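PDB 3KKF: putative antibiotic biosynthesis monooxygenase from Bacteroides thetaiotaomicron, which probably acts as a small monooxygenase of the antibiotic biosynthesis monooxygenase family, forms a dimer and binds calcium ions. Local coordinates for residues A24-E29 with V55-I60. Sequence-based numbering, arbitrary orientation.
Sequences AYLKEE and VTILEI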
ATOM      1  N   ALA A  24      -9.636  15.110  -7.800  1.00 11.19           N
ATOM      2  CA  ALA A  24     -10.038  15.080  -9.199  1.00 10.77           C
ATOM      3  C   ALA A  24      -8.823  14.897 -10.119  1.00 10.76           C
ATOM      4  O   ALA A  24      -8.851  14.055 -11.034  1.00 11.40           O
ATOM      5  CB  ALA A  24     -10.830  16.354  -9.568  1.00 11.65           C
ATOM      6  N   TYR A  25      -7.766  15.679  -9.883  1.00 10.55           N
ATOM      7  CA  TYR A  25      -6.563  15.536 -10.674  1.00 10.37           C
ATOM      8  C   TYR A  25      -5.929  14.151 -10.492  1.00 10.06           C
ATOM      9  O   TYR A  25      -5.508  13.520 -11.461  1.00 10.29           O
ATOM     10  CB  TYR A  25      -5.511  16.594 -10.313  1.00 10.38           C
ATOM     11  CG  TYR A  25      -5.642  17.975 -10.950  1.00 10.73           C
ATOM     12  CD1 TYR A  25      -5.227  18.198 -12.240  1.00 11.78           C
ATOM     13  CD2 TYR A  25      -6.106  19.048 -10.229  1.00 11.89           C
ATOM     14  CE1 TYR A  25      -5.291  19.470 -12.809  1.00 12.10           C
ATOM     15  CE2 TYR A  25      -6.177  20.324 -10.779  1.00 12.58           C
ATOM     16  CZ  TYR A  25      -5.765  20.522 -12.067  1.00 12.50           C
ATOM     17  OH  TYR A  25      -5.823  21.782 -12.623  1.00 14.56           O
ATOM     18  N   LEU A  26      -5.815  13.701  -9.249  1.00  9.91           N
ATOM     19  CA  LEU A  26      -5.165  12.430  -8.958  1.00  9.96           C
ATOM     20  C   LEU A  26      -5.895  11.233  -9.552  1.00 10.32           C
ATOM     21  O   LEU A  26      -5.280  10.358 -10.180  1.00 10.08           O
ATOM     22  CB  LEU A  26      -4.991  12.239  -7.449  1.00 10.19           C
ATOM     23  CG  LEU A  26      -4.316  10.919  -7.042  1.00  9.94           C
ATOM     24  CD1 LEU A  26      -2.911  10.791  -7.598  1.00 10.52           C
ATOM     25  CD2 LEU A  26      -4.275  10.773  -5.512  1.00 11.18           C
ATOM     26  N   LYS A  27      -7.219  11.168  -9.366  1.00 10.47           N
ATOM     27  CA  LYS A  27      -7.991  10.044  -9.871  1.00 10.63           C
ATOM     28  C   LYS A  27      -7.893   9.948 -11.378  1.00 10.29           C
ATOM     29  O   LYS A  27      -7.694   8.875 -11.933  1.00 10.92           O
ATOM     30  CB  LYS A  27      -9.460  10.122  -9.426  1.00 11.35           C
ATOM     31  CG  LYS A  27     -10.261   8.868  -9.781  1.00 13.86           C
ATOM     32  CD  LYS A  27     -11.761   8.972  -9.383  1.00 16.17           C
ATOM     33  CE  LYS A  27     -12.501   7.720  -9.749  1.00 21.38           C
ATOM     34  N   GLU A  28      -8.007  11.075 -12.056  1.00 10.83           N
ATOM     35  CA  GLU A  28      -7.874  11.090 -13.503  1.00 11.21           C
ATOM     36  C   GLU A  28      -6.495  10.595 -13.939  1.00 10.89           C
ATOM     37  O   GLU A  28      -6.372   9.771 -14.848  1.00 11.29           O
ATOM     38  CB  GLU A  28      -8.110  12.510 -14.050  1.00 12.11           C
ATOM     39  CG  GLU A  28      -7.847  12.662 -15.564  1.00 13.27           C
ATOM     40  CD  GLU A  28      -8.142  14.064 -16.035  1.00 16.15           C
ATOM     41  OE1 GLU A  28      -7.468  15.005 -15.591  1.00 15.16           O
ATOM     42  OE2 GLU A  28      -9.096  14.225 -16.844  1.00 20.57           O
ATOM     43  N   GLU A  29      -5.451  11.084 -13.284  1.00 10.50           N
ATOM     44  CA  GLU A  29      -4.112  10.714 -13.699  0.70 10.58           C
ATOM     45  C   GLU A  29      -3.838   9.209 -13.461  1.00 10.36           C
ATOM     46  O   GLU A  29      -3.213   8.555 -14.294  1.00 10.53           O
ATOM     47  CB  GLU A  29      -3.068  11.622 -13.051  0.70 11.15           C
ATOM     48  CG  GLU A  29      -1.677  11.561 -13.699  0.70 12.33           C
ATOM     49  CD  GLU A  29      -0.789  10.492 -13.163  0.70 12.25           C
ATOM     50  OE1 GLU A  29      -0.988  10.010 -11.997  0.70 14.22           O
ATOM     51  OE2 GLU A  29       0.163  10.158 -13.878  0.70 12.63           O
ATOM     52  N   VAL A  55      -2.939  11.184   2.087  1.00 10.53           N
ATOM     53  CA  VAL A  55      -3.071  10.163   1.075  1.00 10.72           C
ATOM     54  C   VAL A  55      -1.757   9.342   0.964  1.00 10.43           C
ATOM     55  O   VAL A  55      -0.646   9.901   0.976  1.00 12.25           O
ATOM     56  CB  VAL A  55      -3.425  10.811  -0.298  1.00 10.75           C
ATOM     57  CG1 VAL A  55      -3.285   9.811  -1.470  1.00 13.46           C
ATOM     58  CG2 VAL A  55      -4.832  11.447  -0.240  1.00 12.29           C
ATOM     59  N   THR A  56      -1.885   8.022   0.892  1.00  9.63           N
ATOM     60  CA  THR A  56      -0.756   7.137   0.651  1.00  9.66           C
ATOM     61  C   THR A  56      -1.011   6.408  -0.650  1.00  9.15           C
ATOM     62  O   THR A  56      -2.135   5.907  -0.875  1.00  8.97           O
ATOM     63  CB  THR A  56      -0.569   6.132   1.795  1.00 10.83           C
ATOM     64  OG1 THR A  56      -0.128   6.808   2.953  1.00 12.74           O
ATOM     65  CG2 THR A  56       0.506   5.067   1.460  1.00 11.99           C
ATOM     66  N   ILE A  57      -0.006   6.357  -1.527  1.00  9.06           N
ATOM     67  CA  ILE A  57      -0.126   5.632  -2.767  1.00  9.34           C
ATOM     68  C   ILE A  57       0.918   4.501  -2.812  1.00  8.95           C
ATOM     69  O   ILE A  57       2.121   4.754  -2.674  1.00  9.78           O
ATOM     70  CB  ILE A  57       0.080   6.549  -4.027  1.00  9.65           C
ATOM     71  CG1 ILE A  57      -0.743   7.841  -3.916  1.00 10.30           C
ATOM     72  CG2 ILE A  57      -0.269   5.782  -5.322  1.00 11.03           C
ATOM     73  CD1 ILE A  57      -0.597   8.746  -5.074  1.00 12.73           C
ATOM     74  N   LEU A  58       0.446   3.273  -3.004  1.00  8.79           N
ATOM     75  CA  LEU A  58       1.330   2.143  -3.302  1.00  8.87           C
ATOM     76  C   LEU A  58       1.546   2.169  -4.810  1.00  9.08           C
ATOM     77  O   LEU A  58       0.622   2.069  -5.604  1.00  9.30           O
ATOM     78  CB  LEU A  58       0.703   0.814  -2.891  1.00  9.56           C
ATOM     79  CG  LEU A  58       1.500  -0.446  -3.294  1.00 10.33           C
ATOM     80  CD1 LEU A  58       2.919  -0.535  -2.689  1.00 12.33           C
ATOM     81  CD2 LEU A  58       0.697  -1.697  -2.947  1.00 12.34           C
ATOM     82  N   GLU A  59       2.793   2.363  -5.188  1.00  9.07           N
ATOM     83  CA  GLU A  59       3.231   2.466  -6.601  0.70  9.52           C
ATOM     84  C   GLU A  59       4.054   1.270  -6.970  1.00  9.42           C
ATOM     85  O   GLU A  59       5.027   0.972  -6.280  1.00 10.07           O
ATOM     86  CB  GLU A  59       4.139   3.683  -6.799  0.70  9.80           C
ATOM     87  CG  GLU A  59       3.641   5.009  -6.271  0.70 10.30           C
ATOM     88  CD  GLU A  59       4.784   6.052  -6.285  0.70 11.54           C
ATOM     89  OE1 GLU A  59       5.150   6.558  -7.364  0.70 12.62           O
ATOM     90  OE2 GLU A  59       5.328   6.343  -5.189  0.70 12.81           O
ATOM     91  N   ILE A  60       3.681   0.574  -8.050  1.00  8.68           N
ATOM     92  CA  ILE A  60       4.492  -0.548  -8.535  1.00  8.89           C
ATOM     93  C   ILE A  60       4.689  -0.326 -10.048  1.00  8.89           C
ATOM     94  O   ILE A  60       3.691  -0.248 -10.808  1.00  9.41           O
ATOM     95  CB  ILE A  60       3.868  -1.937  -8.272  1.00  8.94           C
ATOM     96  CG1 ILE A  60       3.574  -2.142  -6.784  1.00 10.72           C
ATOM     97  CG2 ILE A  60       4.790  -3.014  -8.824  1.00 10.62           C
ATOM     98  CD1 ILE A  60       2.804  -3.440  -6.446  1.00 11.79           C
TER
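Leu26 of helix 19-36 reaches toward the sheet to meet Val55 and Ile57 of strand 54-61, and the contact is wholly apolar. The two methyl groups of Leu26 divide the work: CD1 of Leu26 meets CD1 of Ile57 at 4.0 Å, the two side chains approaching tip to tip, while CD2 of Leu26 lies 4.3 Å from CG1 of Val55. With CG of Leu26 trans to the backbone N (chi1 180°), the branched end extends off the helix toward the sheet. Ile57 answers with its long branch, whose outer bond is fully extended (chi2 -180°), lifting CD1 off the strand. Only methyl ends touch, so the backbones stay well apart, with CA of Leu26 10.5 Å from CA of Ile57, and the two segments bury just 89 Å² between them. This is helix-on-sheet packing in the ferredoxin-like alpha+beta fold of the dimeric alpha-beta barrel clan, where helices cover one face of a four-stranded antiparallel sheet. Val55 and Ile57, two residues apart on the strand, both point their side chains to the helix-bearing face; Thr56 and Leu58, between and beyond them, pack against Leu9 and Tyr44 of the second subunit, respectively. Leu26 also packs on Leu98 of that subunit. Along the sheet, Ile57 touches Ile12 and Ala45 on the two flanking strands. An acetate ion lies about 4 Å from the side chain of Leu26, probably from the crystallisation liquor, though such molecules often mark pockets. Glu59, next but one after Ile57 on the same face, forms a salt bridge to Arg8.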